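Local coordinates for protein C2 toxin component I (Clostridium botulinum, PDB 2J3X) that transfers ADP-ribose from NAD+ to actin as the enzymatic half of a binary clostridial toxin, at residues 53-58 with 143-147; 260-265 with 343-347; 308-314 with 361-365; 332-337 with 400-405. The protein carries 2 engineered substitutions. All blocks are in the same frame, centred on the assembly; numbering follows the deposited sequence.

How the interactions relate
Interaction 1 lies in the N-terminal ADP-ribosyltransferase-like region; interactions 2, 3 and 4 follow it along the chain, in the second such region, with their segments alternating. Interactions 1 and 2, centres 36 Å apart, resemble each other: each sets a helix against a Phe/Leu-Ser-Phe loop that leads into a strand, consistent with two related folds in one chain. Interactions 3 and 4, centres 13 Å apart, meet through Phe363, Phe314 and Phe332 and share the sheet of strands 363-369 and 397-411. Interaction 4 also touches interaction 1, where Phe144 packs on Arg402 and Thr404, so strand 397-411 ties the two regions together. Interaction 2 lies at one end, nearest atoms about 7 Å from interaction 3.

Interaction 1 of 4, residues 53-58 with 143-147. With GOL (glycerol), chain H.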
# COMPACT_ATOMS: atom_id res chain seq x y z
N ILE A 53 -4.35 14.66 8.36
CA ILE A 53 -2.98 14.21 8.59
C ILE A 53 -2.79 12.76 8.12
O ILE A 53 -1.73 12.42 7.54
CB ILE A 53 -2.62 14.38 10.10
CG1 ILE A 53 -2.27 15.85 10.39
CG2 ILE A 53 -1.45 13.50 10.54
CD1 ILE A 53 -0.98 16.42 9.55
N ASP A 54 -3.79 11.90 8.34
CA ASP A 54 -3.68 10.51 7.86
C ASP A 54 -3.56 10.50 6.35
O ASP A 54 -2.74 9.79 5.79
CB ASP A 54 -4.90 9.64 8.30
CG ASP A 54 -4.75 9.09 9.75
OD1 ASP A 54 -3.64 9.02 10.28
OD2 ASP A 54 -5.76 8.66 10.35
N ASN A 55 -4.41 11.27 5.67
CA ASN A 55 -4.34 11.33 4.20
C ASN A 55 -3.01 11.90 3.74
O ASN A 55 -2.41 11.41 2.79
CB ASN A 55 -5.48 12.22 3.70
CG ASN A 55 -6.82 11.51 3.73
OD1 ASN A 55 -6.92 10.29 3.84
ND2 ASN A 55 -7.88 12.30 3.58
N PHE A 56 -2.54 12.94 4.41
CA PHE A 56 -1.25 13.54 4.09
C PHE A 56 -0.12 12.51 4.28
O PHE A 56 0.82 12.45 3.49
CB PHE A 56 -1.03 14.81 4.94
CG PHE A 56 0.16 15.63 4.50
CD1 PHE A 56 0.08 16.50 3.42
CD2 PHE A 56 1.39 15.44 5.12
CE1 PHE A 56 1.21 17.24 3.00
CE2 PHE A 56 2.52 16.15 4.70
CZ PHE A 56 2.44 17.06 3.66
N SER A 57 -0.18 11.73 5.36
CA SER A 57 0.86 10.73 5.63
C SER A 57 0.91 9.66 4.54
O SER A 57 1.98 9.07 4.27
CB SER A 57 0.70 10.11 7.05
OG SER A 57 -0.37 9.14 7.08
N THR A 58 -0.24 9.41 3.89
CA THR A 58 -0.28 8.48 2.73
C THR A 58 0.31 9.18 1.50
O THR A 58 1.12 8.60 0.78
CB THR A 58 -1.72 8.10 2.48
OG1 THR A 58 -2.18 7.33 3.61
CG2 THR A 58 -1.87 7.26 1.21
N LYS A 143 -2.37 -0.46 5.27
CA LYS A 143 -2.82 0.82 5.74
C LYS A 143 -1.64 1.79 5.61
O LYS A 143 -0.70 1.75 6.38
CB LYS A 143 -3.28 0.71 7.21
CG LYS A 143 -3.94 2.03 7.70
CD LYS A 143 -5.43 2.10 7.30
CE LYS A 143 -6.07 3.37 7.85
NZ LYS A 143 -7.48 3.33 7.34
N PHE A 144 -1.67 2.63 4.58
CA PHE A 144 -0.54 3.53 4.34
C PHE A 144 -0.34 4.56 5.43
O PHE A 144 0.81 4.90 5.75
CB PHE A 144 -0.70 4.21 2.97
CG PHE A 144 -0.83 3.24 1.85
CD1 PHE A 144 0.24 2.38 1.48
CD2 PHE A 144 -2.04 3.16 1.14
CE1 PHE A 144 0.08 1.48 0.38
CE2 PHE A 144 -2.21 2.27 0.06
CZ PHE A 144 -1.15 1.42 -0.31
N SER A 145 -1.43 5.02 6.05
CA SER A 145 -1.37 6.04 7.08
C SER A 145 -1.11 5.34 8.41
O SER A 145 -0.94 4.13 8.44
CB SER A 145 -2.68 6.83 7.18
OG SER A 145 -3.76 5.93 7.54
N PHE A 146 -1.04 6.12 9.49
CA PHE A 146 -1.09 5.53 10.83
C PHE A 146 -2.36 4.70 10.91
O PHE A 146 -3.38 5.05 10.27
CB PHE A 146 -1.20 6.65 11.85
CG PHE A 146 -0.06 7.61 11.75
CD1 PHE A 146 1.24 7.23 12.16
CD2 PHE A 146 -0.26 8.87 11.17
CE1 PHE A 146 2.34 8.13 12.07
CE2 PHE A 146 0.82 9.78 11.07
CZ PHE A 146 2.10 9.43 11.51
N ILE A 147 -2.31 3.64 11.69
CA ILE A 147 -3.45 2.76 11.88
C ILE A 147 -3.98 2.97 13.30
O ILE A 147 -3.19 3.26 14.23
CB ILE A 147 -3.04 1.30 11.53
CG1 ILE A 147 -4.24 0.37 11.36
CG2 ILE A 147 -2.03 0.76 12.54
CD1 ILE A 147 -3.82 -1.07 10.95
C1 GOL H . -5.62 6.35 3.22
O1 GOL H . -5.11 7.47 3.92
C2 GOL H . -4.64 5.23 3.45
O2 GOL H . -4.36 4.99 4.80
C3 GOL H . -5.25 3.94 3.03
O3 GOL H . -4.26 3.14 3.60
O HOH W 1 -5.64 5.87 11.56
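Ser57 and Asp54, one turn apart on helix 47-59, bear down on Ser145 in the loop between two strands. Ser57 OG sits between the backbone N and the carbonyl carbon (chi1 77°), a torsion that lets it bond back to Asp54 O at 2.8 Å while resting 3.3 Å from Ser145 CB. Asp54 O also accepts Thr58 N, from the same face of its plane. The Asp54 carboxylate leans to the edge of the Phe146 ring, with OD1 in the ring plane and 3.5 Å from CD2, the two planes 45° apart. Ser145 OG, likewise turned between N and C (chi1 62°), donates to Phe146 O at 2.9 Å. A glycerol, probably from the crystallisation liquor, bridges the segments: its O1 pairs with Thr58 OG1 at 2.9 Å, O3 takes Phe144 N at 2.8 Å, and O2 accepts Ser145 N and donates to Ser145 OG. Beyond the segments, Gln189 NE2 bonds to both Ser57 O and Phe144 O. Ser57 OG and Ser145 OG thus bond within their own segments or to glycerol, and a water bridges Asp54 OD2 to Phe146 O; direct contact is close packing of polar atoms against carbon, without a hydrogen bond between the segments.

Interaction 2 of 4, residues 260-265 with 343-347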
# COMPACT_ATOMS: atom_id res chain seq x y z
N ILE A 260 12.84 -4.91 -29.18
CA ILE A 260 12.42 -6.13 -28.52
C ILE A 260 10.99 -5.95 -27.95
O ILE A 260 10.16 -6.85 -28.06
CB ILE A 260 13.45 -6.52 -27.42
CG1 ILE A 260 14.62 -7.30 -28.07
CG2 ILE A 260 12.79 -7.41 -26.36
CD1 ILE A 260 15.79 -7.62 -27.12
N ASN A 261 10.74 -4.80 -27.34
CA ASN A 261 9.43 -4.44 -26.78
C ASN A 261 8.38 -4.46 -27.92
O ASN A 261 7.32 -5.07 -27.77
CB ASN A 261 9.46 -3.02 -26.15
CG ASN A 261 10.17 -2.98 -24.80
OD1 ASN A 261 10.44 -4.03 -24.19
ND2 ASN A 261 10.48 -1.75 -24.33
N SER A 262 8.71 -3.81 -29.04
CA SER A 262 7.74 -3.75 -30.19
C SER A 262 7.40 -5.13 -30.71
O SER A 262 6.22 -5.46 -30.88
CB SER A 262 8.23 -2.85 -31.31
OG SER A 262 8.27 -1.52 -30.83
N TYR A 263 8.43 -5.94 -30.91
CA TYR A 263 8.30 -7.29 -31.39
C TYR A 263 7.39 -8.09 -30.49
O TYR A 263 6.41 -8.70 -30.94
CB TYR A 263 9.69 -7.94 -31.47
CG TYR A 263 9.78 -9.35 -32.01
CD1 TYR A 263 9.52 -9.63 -33.38
CD2 TYR A 263 10.16 -10.41 -31.18
CE1 TYR A 263 9.62 -10.91 -33.87
CE2 TYR A 263 10.29 -11.72 -31.68
CZ TYR A 263 10.01 -11.95 -33.05
OH TYR A 263 10.14 -13.22 -33.57
N LEU A 264 7.69 -8.07 -29.20
CA LEU A 264 6.87 -8.81 -28.23
C LEU A 264 5.44 -8.27 -28.15
O LEU A 264 4.50 -9.06 -28.07
CB LEU A 264 7.56 -8.86 -26.84
CG LEU A 264 8.70 -9.90 -26.82
CD1 LEU A 264 9.55 -9.70 -25.50
CD2 LEU A 264 8.27 -11.39 -26.95
N ARG A 265 5.28 -6.96 -28.19
CA ARG A 265 3.95 -6.35 -28.11
C ARG A 265 3.13 -6.64 -29.37
O ARG A 265 1.89 -6.56 -29.35
CB ARG A 265 4.08 -4.85 -27.85
CG ARG A 265 4.39 -4.54 -26.37
CD ARG A 265 5.02 -3.16 -26.20
NE ARG A 265 5.60 -2.95 -24.86
CZ ARG A 265 6.26 -1.85 -24.49
NH1 ARG A 265 6.41 -0.84 -25.35
NH2 ARG A 265 6.76 -1.74 -23.26
N ASN A 343 1.58 -7.83 -19.56
CA ASN A 343 2.80 -7.15 -20.02
C ASN A 343 3.42 -8.09 -21.03
O ASN A 343 4.06 -9.04 -20.64
CB ASN A 343 3.80 -6.94 -18.86
CG ASN A 343 3.35 -5.90 -17.88
OD1 ASN A 343 3.63 -4.71 -18.06
ND2 ASN A 343 2.66 -6.33 -16.81
N LEU A 344 3.21 -7.85 -22.33
CA LEU A 344 3.72 -8.79 -23.33
C LEU A 344 5.24 -8.82 -23.43
O LEU A 344 5.82 -9.86 -23.60
CB LEU A 344 3.09 -8.49 -24.71
CG LEU A 344 1.63 -8.92 -24.84
CD1 LEU A 344 1.13 -8.61 -26.28
CD2 LEU A 344 1.50 -10.38 -24.53
N SER A 345 5.87 -7.67 -23.25
CA SER A 345 7.31 -7.58 -23.20
C SER A 345 7.81 -7.66 -21.73
O SER A 345 7.02 -7.73 -20.78
CB SER A 345 7.79 -6.25 -23.78
OG SER A 345 9.19 -6.33 -24.07
N PHE A 346 9.13 -7.62 -21.59
CA PHE A 346 9.77 -7.38 -20.27
C PHE A 346 9.27 -6.04 -19.74
O PHE A 346 8.97 -5.13 -20.53
CB PHE A 346 11.29 -7.35 -20.43
CG PHE A 346 11.82 -8.59 -21.07
CD1 PHE A 346 12.04 -9.74 -20.32
CD2 PHE A 346 12.05 -8.63 -22.48
CE1 PHE A 346 12.49 -10.92 -20.95
CE2 PHE A 346 12.50 -9.78 -23.10
CZ PHE A 346 12.75 -10.93 -22.34
N SER A 347 9.19 -5.88 -18.42
CA SER A 347 8.70 -4.60 -17.92
C SER A 347 9.52 -4.12 -16.74
O SER A 347 9.94 -4.94 -15.91
CB SER A 347 7.20 -4.64 -17.59
OG SER A 347 6.88 -5.58 -16.58
O HOH W 2 7.15 -3.13 -20.90
O HOH W 3 4.62 -5.02 -22.71
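Ser345 and Asn261 make the direct polar link between loop 343-347 and helix 257-265: Ser345 OG donates to Asn261 OD1 over 2.6 Å, tilted 24° from the carbonyl plane. With OG anti to its own N (chi1 -164°), the hydroxyl reaches out to the helix. The same OD1 is also bonded by Tyr252 OH, so this amide oxygen is held from helix 243-254 as well.

The packed side lies around the Phe346 ring. Ile260 CG2 comes to its edge, 4.0 Å from CE2, and Leu264 CD1 approaches the same carbon obliquely at 3.8 Å; Leu264 CD1 also touches Ser345 OG. Tyr252 meets this ring edge-to-face, and Ile282 of helix 273-286 adds to the apolar cluster. Leu344 packs further along, at the last turn of the helix, its CB 3.7 Å from Leu264 O.

The solvent side is built differently. Arg265 stretches back along its helix, and Asn261 CB covers one face of its guanidinium, 3.7 Å from the plane and over its centre. Contact with the loop is looser here, NE standing 4.1 Å from Ser345 CB. Two waters in the guanidinium plane make the connection: one runs from NH2 to Phe346 O, the other accepts from both NE and Ser345 N.

This helix-backed loop opens directly into strand 347-350, whose Ser-Ser-Thr-Ser sequence contains the Ser-Thr-Ser motif of the ADP-ribosyltransferase fold, within a domain of the actin-modifying toxin family.

Interaction 3 of 4, residues 308-314 with 361-365. Engineered in segment 361-365: Arg361 (natural residue Ser).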
# COMPACT_ATOMS: atom_id res chain seq x y z
N LEU A 308 -7.69 4.54 -21.61
CA LEU A 308 -8.09 5.90 -21.33
C LEU A 308 -7.16 6.85 -22.09
O LEU A 308 -6.07 6.45 -22.47
CB LEU A 308 -8.06 6.21 -19.81
CG LEU A 308 -9.10 5.42 -18.97
CD1 LEU A 308 -8.79 5.57 -17.49
CD2 LEU A 308 -10.52 5.91 -19.21
N PRO A 309 -7.59 8.10 -22.28
CA PRO A 309 -6.66 9.06 -22.93
C PRO A 309 -5.36 9.13 -22.12
O PRO A 309 -5.43 9.01 -20.90
CB PRO A 309 -7.40 10.40 -22.78
CG PRO A 309 -8.81 10.06 -22.72
CD PRO A 309 -8.90 8.70 -21.97
N SER A 310 -4.20 9.37 -22.76
CA SER A 310 -2.96 9.39 -21.97
C SER A 310 -3.04 10.38 -20.83
O SER A 310 -2.49 10.12 -19.73
CB SER A 310 -1.75 9.72 -22.83
OG SER A 310 -2.00 10.95 -23.53
N ASP A 311 -3.72 11.51 -21.04
CA ASP A 311 -3.74 12.58 -20.08
C ASP A 311 -5.07 12.64 -19.31
O ASP A 311 -5.45 13.69 -18.78
CB ASP A 311 -3.46 13.93 -20.77
CG ASP A 311 -4.41 14.21 -21.94
OD1 ASP A 311 -4.99 13.27 -22.57
OD2 ASP A 311 -4.55 15.42 -22.26
N PHE A 312 -5.71 11.49 -19.21
CA PHE A 312 -6.88 11.33 -18.37
C PHE A 312 -6.59 11.94 -17.01
O PHE A 312 -5.55 11.63 -16.41
CB PHE A 312 -7.19 9.83 -18.19
CG PHE A 312 -8.39 9.59 -17.30
CD1 PHE A 312 -8.24 9.54 -15.89
CD2 PHE A 312 -9.65 9.45 -17.86
CE1 PHE A 312 -9.35 9.38 -15.07
CE2 PHE A 312 -10.75 9.26 -17.07
CZ PHE A 312 -10.62 9.23 -15.66
N SER A 313 -7.51 12.73 -16.47
CA SER A 313 -7.27 13.32 -15.14
C SER A 313 -8.39 13.01 -14.19
O SER A 313 -9.58 13.03 -14.59
CB SER A 313 -7.13 14.85 -15.26
OG SER A 313 -7.03 15.48 -13.98
N PHE A 314 -8.02 12.85 -12.91
CA PHE A 314 -9.00 12.70 -11.84
C PHE A 314 -9.35 13.98 -11.10
O PHE A 314 -10.10 13.96 -10.10
CB PHE A 314 -8.43 11.67 -10.80
CG PHE A 314 -8.44 10.24 -11.27
CD1 PHE A 314 -9.65 9.52 -11.36
CD2 PHE A 314 -7.24 9.61 -11.57
CE1 PHE A 314 -9.66 8.18 -11.76
CE2 PHE A 314 -7.24 8.26 -11.97
CZ PHE A 314 -8.49 7.55 -12.03
N ARG A 361 2.68 10.87 -13.60
CA ARG A 361 1.86 9.76 -14.09
C ARG A 361 0.93 9.33 -12.95
O ARG A 361 1.42 9.05 -11.83
CB ARG A 361 2.75 8.60 -14.50
CG ARG A 361 3.66 9.00 -15.69
CD ARG A 361 4.31 7.76 -16.16
NE ARG A 361 5.23 7.99 -17.27
CZ ARG A 361 5.94 7.01 -17.83
NH1 ARG A 361 5.83 5.77 -17.36
NH2 ARG A 361 6.78 7.28 -18.83
N ARG A 362 -0.38 9.28 -13.22
CA ARG A 362 -1.41 9.15 -12.14
C ARG A 362 -1.66 7.70 -11.71
O ARG A 362 -2.33 7.47 -10.69
CB ARG A 362 -2.75 9.75 -12.68
CG ARG A 362 -2.63 11.25 -12.95
CD ARG A 362 -3.87 11.70 -13.73
NE ARG A 362 -3.86 13.17 -13.90
CZ ARG A 362 -3.18 13.82 -14.84
NH1 ARG A 362 -2.43 13.20 -15.72
NH2 ARG A 362 -3.29 15.13 -14.90
N PHE A 363 -1.21 6.74 -12.50
CA PHE A 363 -1.62 5.34 -12.24
C PHE A 363 -0.40 4.59 -11.67
O PHE A 363 0.52 4.23 -12.40
CB PHE A 363 -2.20 4.68 -13.50
CG PHE A 363 -3.40 5.43 -14.05
CD1 PHE A 363 -3.23 6.50 -14.96
CD2 PHE A 363 -4.68 5.10 -13.64
CE1 PHE A 363 -4.32 7.22 -15.46
CE2 PHE A 363 -5.83 5.82 -14.13
CZ PHE A 363 -5.64 6.90 -15.07
N ILE A 364 -0.40 4.40 -10.35
CA ILE A 364 0.79 3.90 -9.67
C ILE A 364 0.57 2.42 -9.39
O ILE A 364 -0.15 2.09 -8.48
CB ILE A 364 0.99 4.62 -8.33
CG1 ILE A 364 1.01 6.16 -8.48
CG2 ILE A 364 2.25 4.05 -7.60
CD1 ILE A 364 0.54 6.91 -7.18
N PHE A 365 1.21 1.53 -10.14
CA PHE A 365 1.12 0.10 -9.85
C PHE A 365 2.02 -0.21 -8.68
O PHE A 365 3.21 0.09 -8.73
CB PHE A 365 1.48 -0.79 -11.00
CG PHE A 365 0.35 -0.93 -12.00
CD1 PHE A 365 -0.65 -1.86 -11.80
CD2 PHE A 365 0.29 -0.08 -13.09
CE1 PHE A 365 -1.71 -2.01 -12.74
CE2 PHE A 365 -0.77 -0.23 -14.03
CZ PHE A 365 -1.76 -1.19 -13.83
O HOH W 4 -5.51 13.57 -11.45
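The CA atoms of Ser313 and Arg362 stay 7.8 Å apart, and segment 308-314, after a type I turn from Pro309 to Phe312, runs on extended past the start of strand 363-369, so the contact is made by side chains, in part against the backbone of 312-313. Arg362, extended from CG to NE, lays one face of its guanidinium over Phe312 O, the NE only 3.4 Å from that oxygen but at too poor an angle to bond. NE is instead bonded to a water in the guanidinium plane, which also accepts from Phe314 N.

Next to Arg362, the aromatic rings interlock. Leu308 CD1 lies 3.9 Å above the centre of the Phe312 ring, and Phe312 CE1 in turn stands 3.5 Å over the centre of the Phe314 ring. The Phe363 and Phe312 side chains cross at about a right angle, with Phe363 CZ 3.8 Å from Phe312 CD1. Phe363 CE2 comes up to the edge of Phe314, 3.6 Å from Phe314 CE2, with the planes 56° apart. Phe363 then continues the cluster to Phe306 and Phe332, so the loop is held between helix 326-336, touched by Leu308, Phe312 and Phe314, and the sheet of strands 295-301, 363-369 and 414-426.

Interaction 4 of 4, residues 332-337 with 400-405; sequences FIDKWT and IFRITP
The Phe332 ring, met obliquely by Ile403 CD1, which lies 4.0 Å from its CE2, carries Trp336 CD1 over one face, 3.3 Å above the plane and offset toward the rim. The indole receives Phe332 O at its edge, in plane, and Ile400 CD1 obliquely, 4.2 Å from CE3. Phe306 meets both rings edge-to-face. Ile403, its CG1 anti to the carbonyl carbon (chi1 -62°), brings CD1 from the strand to 3.6 Å from Trp336 CB. Its CG2 lies 3.8 Å from Ile333 CG1, the two chains sliding past each other in opposite directions, while the Ile333 and Pro405 side chains cross at about a right angle, with Ile333 CD1 3.9 Å from Pro405 CG.

Thr337 OG1 donates to Ile333 O at 2.6 Å. Thr337 N reaches that carbonyl from the opposite face, giving it two donors at the helix end. A water donates to OG1 and accepts Ile403 N, joining helix end to strand.

Phe401 and Arg402 form a classic beta bulge facing Asp422. Arg402 salt-bridges Asp422 and bonds to the backbone O of Glu108 and Thr142. The axes of 332-336 and 400-405 run antiparallel (173°) and approach to 8.4 Å, consistent with the helix-flanked beta core of the ADP-ribosyltransferase fold.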
# COMPACT_ATOMS: atom_id res chain seq x y z
N PHE A 332 -13.56 4.37 -11.83
CA PHE A 332 -12.31 3.67 -12.12
C PHE A 332 -12.06 2.51 -11.13
O PHE A 332 -11.68 1.43 -11.55
CB PHE A 332 -11.10 4.65 -12.10
CG PHE A 332 -9.80 3.99 -12.43
CD1 PHE A 332 -9.42 3.83 -13.78
CD2 PHE A 332 -8.94 3.53 -11.41
CE1 PHE A 332 -8.23 3.21 -14.13
CE2 PHE A 332 -7.70 2.90 -11.75
CZ PHE A 332 -7.36 2.70 -13.10
N ILE A 333 -12.28 2.78 -9.85
CA ILE A 333 -12.06 1.76 -8.81
C ILE A 333 -13.02 0.61 -9.03
O ILE A 333 -12.61 -0.58 -9.00
CB ILE A 333 -12.21 2.38 -7.42
CG1 ILE A 333 -11.05 3.36 -7.18
CG2 ILE A 333 -12.28 1.26 -6.30
CD1 ILE A 333 -11.30 4.42 -6.07
N ASP A 334 -14.29 0.93 -9.32
CA ASP A 334 -15.30 -0.14 -9.48
C ASP A 334 -15.02 -1.01 -10.70
O ASP A 334 -15.18 -2.26 -10.67
CB ASP A 334 -16.70 0.46 -9.54
CG ASP A 334 -17.19 0.94 -8.17
OD1 ASP A 334 -16.43 0.86 -7.17
OD2 ASP A 334 -18.32 1.41 -8.12
N LYS A 335 -14.60 -0.37 -11.78
CA LYS A 335 -14.29 -1.11 -12.99
C LYS A 335 -13.04 -1.98 -12.86
O LYS A 335 -13.01 -3.15 -13.30
CB LYS A 335 -14.12 -0.16 -14.18
CG LYS A 335 -13.70 -0.90 -15.44
CD LYS A 335 -13.67 0.02 -16.61
CE LYS A 335 -13.10 -0.76 -17.78
NZ LYS A 335 -13.01 0.10 -19.04
N TRP A 336 -11.99 -1.42 -12.27
CA TRP A 336 -10.65 -2.05 -12.42
C TRP A 336 -10.27 -2.95 -11.27
O TRP A 336 -9.35 -3.76 -11.41
CB TRP A 336 -9.56 -0.99 -12.68
CG TRP A 336 -9.67 -0.48 -14.13
CD1 TRP A 336 -10.38 0.60 -14.58
CD2 TRP A 336 -9.13 -1.12 -15.27
NE1 TRP A 336 -10.30 0.67 -15.97
CE2 TRP A 336 -9.51 -0.35 -16.41
CE3 TRP A 336 -8.31 -2.24 -15.46
CZ2 TRP A 336 -9.14 -0.71 -17.69
CZ3 TRP A 336 -7.92 -2.58 -16.74
CH2 TRP A 336 -8.37 -1.83 -17.84
N THR A 337 -10.95 -2.80 -10.14
CA THR A 337 -10.67 -3.73 -9.06
C THR A 337 -11.01 -5.12 -9.59
O THR A 337 -12.14 -5.36 -10.06
CB THR A 337 -11.51 -3.39 -7.80
OG1 THR A 337 -11.19 -2.07 -7.37
CG2 THR A 337 -11.14 -4.37 -6.64
N ILE A 400 -5.30 -6.83 -10.25
CA ILE A 400 -5.56 -5.77 -9.32
C ILE A 400 -6.51 -6.21 -8.25
O ILE A 400 -7.58 -6.74 -8.56
CB ILE A 400 -6.23 -4.56 -10.07
CG1 ILE A 400 -5.23 -4.14 -11.19
CG2 ILE A 400 -6.54 -3.44 -9.12
CD1 ILE A 400 -5.83 -3.03 -12.17
N PHE A 401 -6.11 -5.99 -7.00
CA PHE A 401 -7.02 -6.35 -5.92
C PHE A 401 -7.45 -5.18 -5.06
O PHE A 401 -8.35 -5.33 -4.22
CB PHE A 401 -6.43 -7.55 -5.12
CG PHE A 401 -5.21 -7.20 -4.32
CD1 PHE A 401 -5.35 -6.58 -3.01
CD2 PHE A 401 -3.92 -7.43 -4.84
CE1 PHE A 401 -4.18 -6.22 -2.26
CE2 PHE A 401 -2.75 -7.05 -4.07
CZ PHE A 401 -2.89 -6.44 -2.82
N ARG A 402 -6.86 -3.98 -5.24
CA ARG A 402 -7.39 -2.81 -4.54
C ARG A 402 -6.79 -1.58 -5.21
O ARG A 402 -5.67 -1.64 -5.73
CB ARG A 402 -6.94 -2.84 -3.06
CG ARG A 402 -7.53 -1.70 -2.22
CD ARG A 402 -7.10 -1.86 -0.72
NE ARG A 402 -5.65 -1.63 -0.58
CZ ARG A 402 -5.03 -1.21 0.54
NH1 ARG A 402 -5.72 -1.04 1.68
NH2 ARG A 402 -3.72 -0.93 0.50
N ILE A 403 -7.54 -0.50 -5.18
CA ILE A 403 -7.12 0.75 -5.78
C ILE A 403 -7.49 1.81 -4.79
O ILE A 403 -8.66 1.97 -4.40
CB ILE A 403 -7.86 1.03 -7.14
CG1 ILE A 403 -7.51 -0.06 -8.14
CG2 ILE A 403 -7.39 2.40 -7.72
CD1 ILE A 403 -8.55 -0.14 -9.30
N THR A 404 -6.47 2.55 -4.38
CA THR A 404 -6.60 3.57 -3.35
C THR A 404 -6.33 4.99 -3.89
O THR A 404 -5.24 5.25 -4.37
CB THR A 404 -5.54 3.30 -2.25
OG1 THR A 404 -5.82 1.99 -1.68
CG2 THR A 404 -5.73 4.32 -1.16
N PRO A 405 -7.31 5.90 -3.78
CA PRO A 405 -7.01 7.30 -4.28
C PRO A 405 -6.08 8.04 -3.31
O PRO A 405 -6.18 7.85 -2.08
CB PRO A 405 -8.40 8.00 -4.21
CG PRO A 405 -9.37 6.95 -3.86
CD PRO A 405 -8.65 5.78 -3.21
O HOH W 5 -10.27 -1.43 -4.77